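Local coordinates for uncharacterized protein (PDB 5TGF) that is a putative beta-lactamase, probably a serine hydrolase of the beta-lactamase family, that has been found to bind calcium, at residues K35-L40 / M216-G221; E173-P178 / I211-M216; Y252-K255 / Q259-T262; W270-D275 / G325-S330. All blocks are in the same frame, centred on the assembly; numbering follows the deposited sequence.

Contact 1 of 4, residues K35-L40 / M216-G221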
loop_
_atom_site.group_PDB
_atom_site.type_symbol
_atom_site.label_atom_id
_atom_site.label_comp_id
_atom_site.label_asym_id
_atom_site.label_seq_id
_atom_site.Cartn_x
_atom_site.Cartn_y
_atom_site.Cartn_z
ATOM N N LYS A 35 1.435 20.384 2.666
ATOM C CA LYS A 35 0.274 20.990 1.973
ATOM C C LYS A 35 0.769 21.926 0.900
ATOM O O LYS A 35 1.631 22.777 1.161
ATOM C CB LYS A 35 -0.655 21.735 2.922
ATOM C CG LYS A 35 -1.799 22.460 2.201
ATOM C CD LYS A 35 -2.700 23.168 3.200
ATOM C CE LYS A 35 -4.091 23.483 2.650
ATOM N NZ LYS A 35 -4.042 24.449 1.540
ATOM N N ASN A 36 0.282 21.712 -0.320
ATOM C CA ASN A 36 0.702 22.514 -1.465
ATOM C C ASN A 36 2.244 22.648 -1.491
ATOM O O ASN A 36 2.775 23.741 -1.659
ATOM C CB ASN A 36 -0.019 23.888 -1.444
ATOM C CG ASN A 36 -1.547 23.759 -1.555
ATOM O OD1 ASN A 36 -2.282 24.384 -0.796
ATOM N ND2 ASN A 36 -2.023 22.925 -2.472
ATOM N N ASP A 37 2.923 21.524 -1.234
ATOM C CA ASP A 37 4.400 21.405 -1.224
ATOM C C ASP A 37 5.173 22.193 -0.150
ATOM O O ASP A 37 6.381 22.345 -0.260
ATOM C CB ASP A 37 4.949 21.717 -2.614
ATOM C CG ASP A 37 4.414 20.758 -3.654
ATOM O OD1 ASP A 37 4.505 19.523 -3.410
ATOM O OD2 ASP A 37 3.837 21.227 -4.658
ATOM N N SER A 38 4.499 22.619 0.917
ATOM C CA SER A 38 5.189 23.131 2.103
ATOM C C SER A 38 4.981 22.141 3.240
ATOM O O SER A 38 3.851 21.770 3.534
ATOM C CB SER A 38 4.613 24.489 2.540
ATOM O OG SER A 38 4.528 25.381 1.456
ATOM N N VAL A 39 6.033 21.871 3.988
ATOM C CA VAL A 39 5.908 21.035 5.166
ATOM C C VAL A 39 5.186 21.792 6.285
ATOM O O VAL A 39 5.734 22.728 6.842
ATOM C CB VAL A 39 7.285 20.543 5.642
ATOM C CG1 VAL A 39 7.160 19.802 6.958
ATOM C CG2 VAL A 39 7.911 19.645 4.581
ATOM N N LEU A 40 3.975 21.378 6.639
ATOM C CA LEU A 40 3.193 22.067 7.687
ATOM C C LEU A 40 3.468 21.561 9.085
ATOM O O LEU A 40 3.275 22.281 10.050
ATOM C CB LEU A 40 1.694 21.937 7.424
ATOM C CG LEU A 40 1.133 22.549 6.143
ATOM C CD1 LEU A 40 -0.371 22.693 6.314
ATOM C CD2 LEU A 40 1.765 23.903 5.806
HETATM N N MSE A 216 6.154 12.165 -5.123
HETATM C CA MSE A 216 6.089 11.679 -6.491
HETATM C C MSE A 216 4.683 11.356 -6.914
HETATM O O MSE A 216 4.258 11.736 -8.007
HETATM C CB MSE A 216 7.034 10.486 -6.670
HETATM C CG MSE A 216 7.110 10.017 -8.132
HETATM SE SE MSE A 216 5.805 8.586 -8.515
HETATM C CE MSE A 216 6.508 7.172 -7.329
ATOM N N ILE A 217 3.949 10.583 -6.104
ATOM C CA ILE A 217 2.593 10.218 -6.451
ATOM C C ILE A 217 1.698 11.459 -6.528
ATOM O O ILE A 217 0.839 11.555 -7.416
ATOM C CB ILE A 217 2.012 9.196 -5.409
ATOM C CG1 ILE A 217 2.768 7.871 -5.508
ATOM C CG2 ILE A 217 0.553 8.922 -5.647
ATOM C CD1 ILE A 217 2.565 7.093 -6.794
ATOM N N TYR A 218 1.859 12.352 -5.564
ATOM C CA TYR A 218 1.073 13.586 -5.476
ATOM C C TYR A 218 1.253 14.454 -6.729
ATOM O O TYR A 218 0.327 15.149 -7.142
ATOM C CB TYR A 218 1.455 14.395 -4.229
ATOM C CG TYR A 218 0.592 15.643 -4.082
ATOM C CD1 TYR A 218 -0.684 15.558 -3.540
ATOM C CD2 TYR A 218 1.050 16.902 -4.489
ATOM C CE1 TYR A 218 -1.510 16.673 -3.439
ATOM C CE2 TYR A 218 0.246 18.032 -4.352
ATOM C CZ TYR A 218 -1.046 17.889 -3.835
ATOM O OH TYR A 218 -1.882 18.959 -3.657
ATOM N N HIS A 219 2.438 14.431 -7.310
ATOM C CA HIS A 219 2.700 15.124 -8.559
ATOM C C HIS A 219 2.497 14.250 -9.807
ATOM O O HIS A 219 3.132 14.469 -10.861
ATOM C CB HIS A 219 4.092 15.734 -8.505
ATOM C CG HIS A 219 4.217 16.831 -7.500
ATOM N ND1 HIS A 219 3.608 18.054 -7.661
ATOM C CD2 HIS A 219 4.841 16.881 -6.302
ATOM C CE1 HIS A 219 3.862 18.815 -6.613
ATOM N NE2 HIS A 219 4.614 18.129 -5.776
ATOM N N ASN A 220 1.569 13.287 -9.713
ATOM C CA ASN A 220 1.151 12.509 -10.875
ATOM C C ASN A 220 2.345 11.826 -11.546
ATOM O O ASN A 220 2.388 11.689 -12.770
ATOM C CB ASN A 220 0.397 13.410 -11.867
ATOM C CG ASN A 220 -0.705 12.675 -12.609
ATOM O OD1 ASN A 220 -1.328 11.751 -12.087
ATOM N ND2 ASN A 220 -0.981 13.113 -13.822
ATOM N N GLY A 221 3.311 11.406 -10.730
ATOM C CA GLY A 221 4.433 10.608 -11.206
ATOM C C GLY A 221 5.684 11.368 -11.580
ATOM O O GLY A 221 6.683 10.741 -11.944
HETATM O O HOH W 1 -0.985 21.219 -4.344
#
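The side chains of Asp-37 and His-219 meet from opposite directions and make the close part of this contact. NE2 of His-219 donates to OD1 of Asp-37 at 2.7 Å, a short bond that is nevertheless bent, with an N-H...O angle of 143°. The carboxylate meets the imidazole at its edge, the two planes only 20° apart, and OD1 is approached on its syn side from somewhat above the carboxylate plane. OD2 of Asp-37 stands 3.4 Å from NE2 of His-219 at too poor an angle for a second bond. One face of the imidazole is covered by the adjacent tyrosine, since CD2 of Tyr-218 lies 3.9 Å above the plane, over the centre of the His-219 ring. The acid belongs to a type I' turn, Lys-35 to Ser-38, which closes the beta hairpin of strands 28-35 and 38-46; the histidine follows helix 207-218, whose end is a Schellman motif with Asn-220 at positive phi. Beside this pair the contact is looser and wet. CG of Tyr-218, anti to the backbone N (chi1 -177°), carries the ring out to a water that accepts a hydrogen bond from ND2 of Asn-36 at 2.7 Å and is also hydrogen-bonded to OH of Tyr-218. NZ of Lys-35 donates to OD1 of Asn-36 at 2.9 Å. The Tyr-218 ring also meets Tyr-303 and touches Ile-296.

Contact 2 of 4, residues E173-P178 / I211-M216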
loop_
_atom_site.group_PDB
_atom_site.type_symbol
_atom_site.label_atom_id
_atom_site.label_comp_id
_atom_site.label_asym_id
_atom_site.label_seq_id
_atom_site.Cartn_x
_atom_site.Cartn_y
_atom_site.Cartn_z
ATOM N N GLU A 173 16.090 0.154 -8.603
ATOM C CA GLU A 173 16.418 0.787 -9.891
ATOM C C GLU A 173 15.348 1.817 -10.313
ATOM O O GLU A 173 15.680 2.955 -10.665
ATOM C CB GLU A 173 16.625 -0.263 -10.972
ATOM C CG GLU A 173 16.864 0.336 -12.357
ATOM C CD GLU A 173 16.725 -0.672 -13.490
ATOM O OE1 GLU A 173 16.642 -1.897 -13.221
ATOM O OE2 GLU A 173 16.693 -0.229 -14.669
ATOM N N LEU A 174 14.080 1.438 -10.207
ATOM C CA LEU A 174 12.974 2.181 -10.820
ATOM C C LEU A 174 12.269 3.197 -9.908
ATOM O O LEU A 174 11.640 4.129 -10.398
ATOM C CB LEU A 174 11.928 1.185 -11.338
ATOM C CG LEU A 174 12.383 0.225 -12.425
ATOM C CD1 LEU A 174 11.241 -0.667 -12.850
ATOM C CD2 LEU A 174 12.937 0.980 -13.631
ATOM N N ILE A 175 12.327 2.987 -8.591
ATOM C CA ILE A 175 11.663 3.876 -7.669
ATOM C C ILE A 175 12.615 4.481 -6.629
ATOM O O ILE A 175 12.651 5.707 -6.451
ATOM C CB ILE A 175 10.475 3.171 -6.972
ATOM C CG1 ILE A 175 9.455 2.602 -7.990
ATOM C CG2 ILE A 175 9.815 4.080 -5.944
ATOM C CD1 ILE A 175 8.686 3.622 -8.803
ATOM N N ALA A 176 13.329 3.647 -5.870
ATOM C CA ALA A 176 14.082 4.158 -4.714
ATOM C C ALA A 176 15.272 5.063 -5.117
ATOM O O ALA A 176 15.410 6.174 -4.610
ATOM C CB ALA A 176 14.561 3.030 -3.818
ATOM N N ALA A 177 16.122 4.575 -6.013
ATOM C CA ALA A 177 17.259 5.379 -6.468
ATOM C C ALA A 177 16.865 6.720 -7.137
ATOM O O ALA A 177 17.338 7.750 -6.715
ATOM C CB ALA A 177 18.166 4.556 -7.354
ATOM N N PRO A 178 15.927 6.720 -8.099
ATOM C CA PRO A 178 15.547 7.997 -8.722
ATOM C C PRO A 178 14.900 9.000 -7.777
ATOM O O PRO A 178 15.056 10.210 -7.966
ATOM C CB PRO A 178 14.550 7.592 -9.792
ATOM C CG PRO A 178 14.753 6.151 -10.021
ATOM C CD PRO A 178 15.294 5.575 -8.765
ATOM N N ILE A 211 7.980 9.676 2.449
ATOM C CA ILE A 211 7.527 11.014 2.056
ATOM C C ILE A 211 7.986 11.352 0.622
ATOM O O ILE A 211 7.257 11.999 -0.108
ATOM C CB ILE A 211 8.006 12.066 3.100
ATOM C CG1 ILE A 211 7.061 12.061 4.316
ATOM C CG2 ILE A 211 8.014 13.485 2.539
ATOM C CD1 ILE A 211 5.669 12.652 4.039
ATOM N N ARG A 212 9.195 10.937 0.236
ATOM C CA ARG A 212 9.656 11.146 -1.153
ATOM C C ARG A 212 8.788 10.435 -2.162
ATOM O O ARG A 212 8.449 11.002 -3.231
ATOM C CB ARG A 212 11.128 10.730 -1.355
ATOM C CG ARG A 212 12.122 11.521 -0.516
ATOM C CD ARG A 212 13.450 10.786 -0.417
ATOM N NE ARG A 212 14.420 11.591 0.307
ATOM C CZ ARG A 212 15.277 12.421 -0.263
ATOM N NH1 ARG A 212 15.354 12.511 -1.570
ATOM N NH2 ARG A 212 16.075 13.144 0.488
ATOM N N PHE A 213 8.411 9.195 -1.835
ATOM C CA PHE A 213 7.483 8.418 -2.638
ATOM C C PHE A 213 6.122 9.114 -2.818
ATOM O O PHE A 213 5.628 9.211 -3.935
ATOM C CB PHE A 213 7.257 7.025 -1.984
ATOM C CG PHE A 213 6.198 6.210 -2.667
ATOM C CD1 PHE A 213 6.437 5.632 -3.896
ATOM C CD2 PHE A 213 4.916 6.108 -2.125
ATOM C CE1 PHE A 213 5.444 4.925 -4.561
ATOM C CE2 PHE A 213 3.906 5.395 -2.782
ATOM C CZ PHE A 213 4.172 4.803 -4.009
ATOM N N LEU A 214 5.529 9.556 -1.709
ATOM C CA LEU A 214 4.207 10.209 -1.727
ATOM C C LEU A 214 4.225 11.539 -2.535
ATOM O O LEU A 214 3.308 11.810 -3.314
ATOM C CB LEU A 214 3.720 10.465 -0.306
ATOM C CG LEU A 214 3.179 9.251 0.468
ATOM C CD1 LEU A 214 2.919 9.648 1.908
ATOM C CD2 LEU A 214 1.945 8.667 -0.188
ATOM N N LYS A 215 5.312 12.290 -2.410
ATOM C CA LYS A 215 5.496 13.512 -3.205
ATOM C C LYS A 215 5.429 13.194 -4.699
ATOM O O LYS A 215 4.726 13.876 -5.463
ATOM C CB LYS A 215 6.824 14.182 -2.861
ATOM C CG LYS A 215 7.054 15.531 -3.550
ATOM C CD LYS A 215 8.444 16.103 -3.313
ATOM C CE LYS A 215 8.581 17.455 -4.035
ATOM N NZ LYS A 215 9.937 18.041 -3.874
HETATM N N MSE A 216 6.154 12.165 -5.123
HETATM C CA MSE A 216 6.089 11.679 -6.491
HETATM C C MSE A 216 4.683 11.356 -6.914
HETATM O O MSE A 216 4.258 11.736 -8.007
HETATM C CB MSE A 216 7.034 10.486 -6.670
HETATM C CG MSE A 216 7.110 10.017 -8.132
HETATM SE SE MSE A 216 5.805 8.586 -8.515
HETATM C CE MSE A 216 6.508 7.172 -7.329
#
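Ile-175 makes every contact of segment 173-178 with 211-216, touching first Phe-213 and then Met-216 with different branches. The two backbones are nearest where CA of Ile-175 stands 8.0 Å from CA of Phe-213, a separation bridged by apolar side chains, with no hydrogen bond between the segments. Along 211-216, Ile-211 turns to the sheet, where it meets Phe-305. Arg-212 serves helix 167-179 in another way: its NH1 is hydrogen-bonded to the backbone O of Leu-179. At Phe-213 the packing proper begins. CG is anti to the backbone N (chi1 174°), which carries the ring to where CG2 of Ile-175 meets it at its edge, 4.2 Å from CD1 of Phe-213. The same ring makes edge-to-face stacks with Trp-62 and Tyr-210. Leu-214 faces the sheet and helix 60-74, touching Tyr-303, Phe-305 and Trp-62, and Lys-215 also lies on Tyr-303. Met-216, a selenomethionine, comes three residues after Phe-213. Its chain bends at chi2, -93°, and its terminal CE ends 4.4 Å from CD1 of Ile-175; Leu-179, Ile-228 and Leu-229 adjoin it as well. The opposing helix is irregular here, with a wider pi-type turn at 173-176 and a kink where the N of Pro-178 makes no bond to the preceding turn. This is buried helix-to-helix packing in the beta-lactamase fold, where helix 207-218 lies between helix 167-179, helix 60-74 and the antiparallel sheet.

Contact 3 of 4, residues Y252-K255 / Q259-T262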
loop_
_atom_site.group_PDB
_atom_site.type_symbol
_atom_site.label_atom_id
_atom_site.label_comp_id
_atom_site.label_asym_id
_atom_site.label_seq_id
_atom_site.Cartn_x
_atom_site.Cartn_y
_atom_site.Cartn_z
ATOM N N TYR A 252 -12.384 -2.483 5.295
ATOM C CA TYR A 252 -11.706 -1.352 5.933
ATOM C C TYR A 252 -12.344 0.007 5.684
ATOM O O TYR A 252 -12.503 0.784 6.616
ATOM C CB TYR A 252 -10.224 -1.338 5.544
ATOM C CG TYR A 252 -9.533 -0.050 5.908
ATOM C CD1 TYR A 252 -8.995 0.180 7.177
ATOM C CD2 TYR A 252 -9.424 0.930 4.974
ATOM C CE1 TYR A 252 -8.371 1.383 7.449
ATOM C CE2 TYR A 252 -8.785 2.107 5.238
ATOM C CZ TYR A 252 -8.310 2.348 6.486
ATOM O OH TYR A 252 -7.789 3.625 6.686
ATOM N N VAL A 253 -12.718 0.316 4.448
ATOM C CA VAL A 253 -13.255 1.658 4.176
ATOM C C VAL A 253 -14.595 1.904 4.931
ATOM O O VAL A 253 -14.809 2.999 5.522
ATOM C CB VAL A 253 -13.359 1.918 2.664
ATOM C CG1 VAL A 253 -14.240 3.101 2.357
ATOM C CG2 VAL A 253 -11.975 2.087 2.048
ATOM N N GLU A 254 -15.468 0.904 4.929
ATOM C CA GLU A 254 -16.758 1.011 5.633
ATOM C C GLU A 254 -16.558 1.034 7.152
ATOM O O GLU A 254 -17.078 1.917 7.833
ATOM C CB GLU A 254 -17.736 -0.140 5.263
ATOM C CG GLU A 254 -19.049 -0.129 6.098
ATOM C CD GLU A 254 -19.874 -1.442 5.989
ATOM O OE1 GLU A 254 -19.946 -1.993 4.876
ATOM O OE2 GLU A 254 -20.416 -1.972 7.017
ATOM N N LYS A 255 -15.679 0.169 7.634
ATOM C CA LYS A 255 -15.445 -0.003 9.056
ATOM C C LYS A 255 -14.657 1.148 9.676
ATOM O O LYS A 255 -14.976 1.600 10.762
ATOM C CB LYS A 255 -14.709 -1.330 9.308
ATOM C CG LYS A 255 -14.577 -1.646 10.786
ATOM C CD LYS A 255 -14.304 -3.118 11.020
ATOM C CE LYS A 255 -13.770 -3.313 12.421
ATOM N NZ LYS A 255 -13.353 -4.720 12.635
ATOM N N GLN A 259 -17.642 4.981 5.018
ATOM C CA GLN A 259 -18.031 5.268 3.645
ATOM C C GLN A 259 -18.554 3.980 3.015
ATOM O O GLN A 259 -17.965 2.888 3.222
ATOM C CB GLN A 259 -16.845 5.791 2.850
ATOM C CG GLN A 259 -16.096 6.945 3.502
ATOM C CD GLN A 259 -16.960 8.204 3.664
ATOM O OE1 GLN A 259 -17.290 8.864 2.695
ATOM N NE2 GLN A 259 -17.339 8.505 4.883
ATOM N N HIS A 260 -19.573 4.096 2.165
ATOM C CA HIS A 260 -20.278 2.884 1.682
ATOM C C HIS A 260 -20.207 2.617 0.176
ATOM O O HIS A 260 -20.896 1.714 -0.340
ATOM C CB HIS A 260 -21.765 2.939 2.115
ATOM C CG HIS A 260 -21.962 3.198 3.574
ATOM N ND1 HIS A 260 -21.754 2.232 4.532
ATOM C CD2 HIS A 260 -22.398 4.294 4.236
ATOM C CE1 HIS A 260 -21.978 2.740 5.725
ATOM N NE2 HIS A 260 -22.394 3.983 5.572
ATOM N N HIS A 261 -19.384 3.368 -0.548
ATOM C CA HIS A 261 -19.133 3.076 -1.940
ATOM C C HIS A 261 -18.527 1.674 -2.096
ATOM O O HIS A 261 -17.888 1.149 -1.170
ATOM C CB HIS A 261 -18.249 4.143 -2.602
ATOM C CG HIS A 261 -16.926 4.345 -1.937
ATOM N ND1 HIS A 261 -16.792 5.009 -0.739
ATOM C CD2 HIS A 261 -15.671 3.998 -2.318
ATOM C CE1 HIS A 261 -15.516 5.053 -0.400
ATOM N NE2 HIS A 261 -14.814 4.429 -1.335
ATOM N N THR A 262 -18.697 1.076 -3.279
ATOM C CA THR A 262 -18.139 -0.264 -3.518
ATOM C C THR A 262 -16.749 -0.166 -4.139
ATOM O O THR A 262 -16.015 -1.150 -4.111
ATOM C CB THR A 262 -19.040 -1.117 -4.475
ATOM O OG1 THR A 262 -19.128 -0.469 -5.732
ATOM C CG2 THR A 262 -20.384 -1.284 -3.927
#
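The imidazoles of His-260 and His-261 are the flat groups here, and both are met obliquely by aliphatic carbons of the helix start. CG1 of Val-253 comes to 3.6 Å from CE1 of His-261, the two side chains crossing at about a right angle. With chi1 at 57°, CG of His-261 is tucked over its own backbone, which brings the ring to Val-253, and its NE2 is then fixed by a hydrogen bond to the backbone O of Arg-271. His-260 is approached by the stem of an acid: CG of Glu-254 is 3.9 Å from ND1 of His-260. The ionisable ends are not in contact, with OE1 of Glu-254 standing 4.6 Å from ND1 of His-260 and making a weak hydrogen bond to the N of Gly-250. Just before the histidines, CB of Gln-259 packs 3.8 Å from CG1 of Val-253, while its amide NE2 is bonded to the O of Leu-257. The backbones are joined more lightly. Gln-259 N donates to Val-253 O over 3.5 Å, a weak bond despite its straight 165° angle, and CA of Glu-254 makes a CA-H...O contact of 3.3 Å with Gln-259 O. The arrangement is a short helix, 252-257, whose following loop folds back along it and then runs beside strand 270-274, an outermost strand of the six-stranded antiparallel sheet of this beta-lactamase-like fold.

Contact 4 of 4, residues W270-D275 / G325-S330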
loop_
_atom_site.group_PDB
_atom_site.type_symbol
_atom_site.label_atom_id
_atom_site.label_comp_id
_atom_site.label_asym_id
_atom_site.label_seq_id
_atom_site.Cartn_x
_atom_site.Cartn_y
_atom_site.Cartn_z
ATOM N N TRP A 270 -6.085 1.892 -1.119
ATOM C CA TRP A 270 -7.498 2.095 -0.812
ATOM C C TRP A 270 -7.966 3.444 -1.323
ATOM O O TRP A 270 -7.274 4.487 -1.168
ATOM C CB TRP A 270 -7.767 2.045 0.716
ATOM C CG TRP A 270 -7.434 0.733 1.393
ATOM C CD1 TRP A 270 -6.236 0.374 1.970
ATOM C CD2 TRP A 270 -8.316 -0.364 1.610
ATOM N NE1 TRP A 270 -6.309 -0.905 2.444
ATOM C CE2 TRP A 270 -7.577 -1.377 2.242
ATOM C CE3 TRP A 270 -9.646 -0.634 1.225
ATOM C CZ2 TRP A 270 -8.122 -2.623 2.539
ATOM C CZ3 TRP A 270 -10.195 -1.881 1.560
ATOM C CH2 TRP A 270 -9.447 -2.844 2.198
ATOM N N ARG A 271 -9.153 3.424 -1.908
ATOM C CA ARG A 271 -9.923 4.605 -2.245
ATOM C C ARG A 271 -10.839 4.984 -1.089
ATOM O O ARG A 271 -11.932 4.466 -0.955
ATOM C CB ARG A 271 -10.694 4.344 -3.540
ATOM C CG ARG A 271 -9.781 4.082 -4.746
ATOM C CD ARG A 271 -10.493 3.631 -6.026
ATOM N NE ARG A 271 -11.868 4.128 -6.176
ATOM C CZ ARG A 271 -12.299 5.065 -7.011
ATOM N NH1 ARG A 271 -11.487 5.782 -7.773
ATOM N NH2 ARG A 271 -13.577 5.327 -7.020
ATOM N N GLU A 272 -10.309 5.751 -0.138
ATOM C CA GLU A 272 -11.009 5.976 1.133
ATOM C C GLU A 272 -12.197 6.942 0.958
ATOM O O GLU A 272 -13.257 6.718 1.528
ATOM C CB GLU A 272 -10.082 6.550 2.202
ATOM C CG GLU A 272 -9.002 5.588 2.665
ATOM C CD GLU A 272 -8.230 6.108 3.875
ATOM O OE1 GLU A 272 -8.124 7.329 4.052
ATOM O OE2 GLU A 272 -7.655 5.283 4.590
ATOM N N LEU A 273 -12.013 8.024 0.204
ATOM C CA LEU A 273 -13.113 8.971 -0.038
ATOM C C LEU A 273 -13.250 9.174 -1.547
ATOM O O LEU A 273 -12.248 9.459 -2.260
ATOM C CB LEU A 273 -12.834 10.316 0.635
ATOM C CG LEU A 273 -12.523 10.310 2.118
ATOM C CD1 LEU A 273 -12.111 11.713 2.597
ATOM C CD2 LEU A 273 -13.743 9.808 2.870
ATOM N N VAL A 274 -14.505 9.134 -2.009
ATOM C CA VAL A 274 -14.783 9.150 -3.437
ATOM C C VAL A 274 -15.896 10.136 -3.743
ATOM O O VAL A 274 -16.839 10.296 -2.957
ATOM C CB VAL A 274 -15.147 7.722 -3.919
ATOM C CG1 VAL A 274 -15.590 7.712 -5.358
ATOM C CG2 VAL A 274 -13.940 6.794 -3.800
ATOM N N ASP A 275 -15.720 10.867 -4.838
ATOM C CA ASP A 275 -16.791 11.739 -5.359
ATOM C C ASP A 275 -17.713 10.911 -6.288
ATOM O O ASP A 275 -17.283 10.481 -7.359
ATOM C CB ASP A 275 -16.178 12.922 -6.105
ATOM C CG ASP A 275 -17.231 13.829 -6.742
ATOM O OD1 ASP A 275 -18.025 14.418 -5.996
ATOM O OD2 ASP A 275 -17.298 13.888 -7.995
ATOM N N GLY A 325 -8.160 2.520 13.330
ATOM C CA GLY A 325 -8.178 3.866 13.914
ATOM C C GLY A 325 -7.401 4.894 13.109
ATOM O O GLY A 325 -7.578 6.091 13.294
ATOM N N SER A 326 -6.564 4.428 12.180
ATOM C CA SER A 326 -5.604 5.307 11.510
ATOM C C SER A 326 -6.167 6.518 10.759
ATOM O O SER A 326 -5.566 7.606 10.813
ATOM C CB SER A 326 -4.778 4.466 10.546
ATOM O OG SER A 326 -4.045 3.513 11.307
ATOM N N PRO A 327 -7.333 6.380 10.081
ATOM C CA PRO A 327 -7.871 7.580 9.420
ATOM C C PRO A 327 -8.239 8.729 10.344
ATOM O O PRO A 327 -8.559 9.808 9.826
ATOM C CB PRO A 327 -9.171 7.078 8.741
ATOM C CG PRO A 327 -9.035 5.640 8.677
ATOM C CD PRO A 327 -8.146 5.186 9.787
ATOM N N VAL A 328 -8.167 8.562 11.664
ATOM C CA VAL A 328 -8.253 9.752 12.557
ATOM C C VAL A 328 -7.165 10.785 12.207
ATOM O O VAL A 328 -7.345 12.001 12.400
ATOM C CB VAL A 328 -8.241 9.409 14.066
ATOM C CG1 VAL A 328 -6.856 9.009 14.524
ATOM C CG2 VAL A 328 -8.734 10.590 14.894
ATOM N N LEU A 329 -6.051 10.320 11.636
ATOM C CA LEU A 329 -4.953 11.206 11.307
ATOM C C LEU A 329 -5.298 12.133 10.132
ATOM O O LEU A 329 -5.109 13.352 10.188
ATOM C CB LEU A 329 -3.705 10.389 10.956
ATOM C CG LEU A 329 -3.095 9.643 12.129
ATOM C CD1 LEU A 329 -2.202 8.519 11.602
ATOM C CD2 LEU A 329 -2.323 10.600 13.029
ATOM N N SER A 330 -5.803 11.554 9.059
ATOM C CA SER A 330 -6.232 12.353 7.906
ATOM C C SER A 330 -7.471 13.204 8.250
ATOM O O SER A 330 -7.575 14.334 7.789
ATOM C CB SER A 330 -6.501 11.461 6.698
ATOM O OG SER A 330 -7.252 10.326 7.091
#
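A buried carboxylate, that of Glu-272, forms this contact without bonding directly to either residue it faces. OE2 of Glu-272 lies 4.3 Å from CG of Pro-327, and OE1 of Glu-272 lies 4.4 Å from OG of Ser-330. The second gap is bridged by Tyr-293, whose OH is hydrogen-bonded both to OE1 of Glu-272 and to OG of Ser-330. Further bonds grip the acid: Gln-283 NE2 on OE1, and the hydroxyls of Ser-285 and Tyr-252 on OE2. Such a shell would probably stabilise a negative charge in the interior. Glu-272 sits in a classic beta bulge, since it and Leu-273 both face Gln-283 of the neighbouring strand, and the chain of strand 270-274 turns a corner at Leu-273. With chi2 at -171° the glutamate runs on extended beyond CG, spanning a separation in which its CA is 9.0 Å from CA of Pro-327. Across from it, a type I turn from Gly-325 to Val-328 leads into the C-terminal helix 328-337. The proline ring of this turn also packs against Tyr-252 and Leu-257 of helix 252-257 and against Tyr-293.

How the contacts relate
From the N terminus, contact 1 closes the longest loop, joining the turn of the 28-35/38-46 hairpin to the end of helix 207-218 across 175 residues. Contact 2 is nested inside that loop and joins helices 167-179 and 207-218; the two share Met-216, with centres about 12 Å apart. Contact 3 then closes a short loop between helix 252-257 and the chain just after it, and contact 4 follows, joining strand 270-274 to the start of the C-terminal helix across 49 residues. Contacts 3 and 4 touch each other, their centres about 10 Å apart, whereas contact 2 lies on the opposite side of the chain's centre from contact 3. Contacts 1 and 4 involve the two outermost strands of the same sheet.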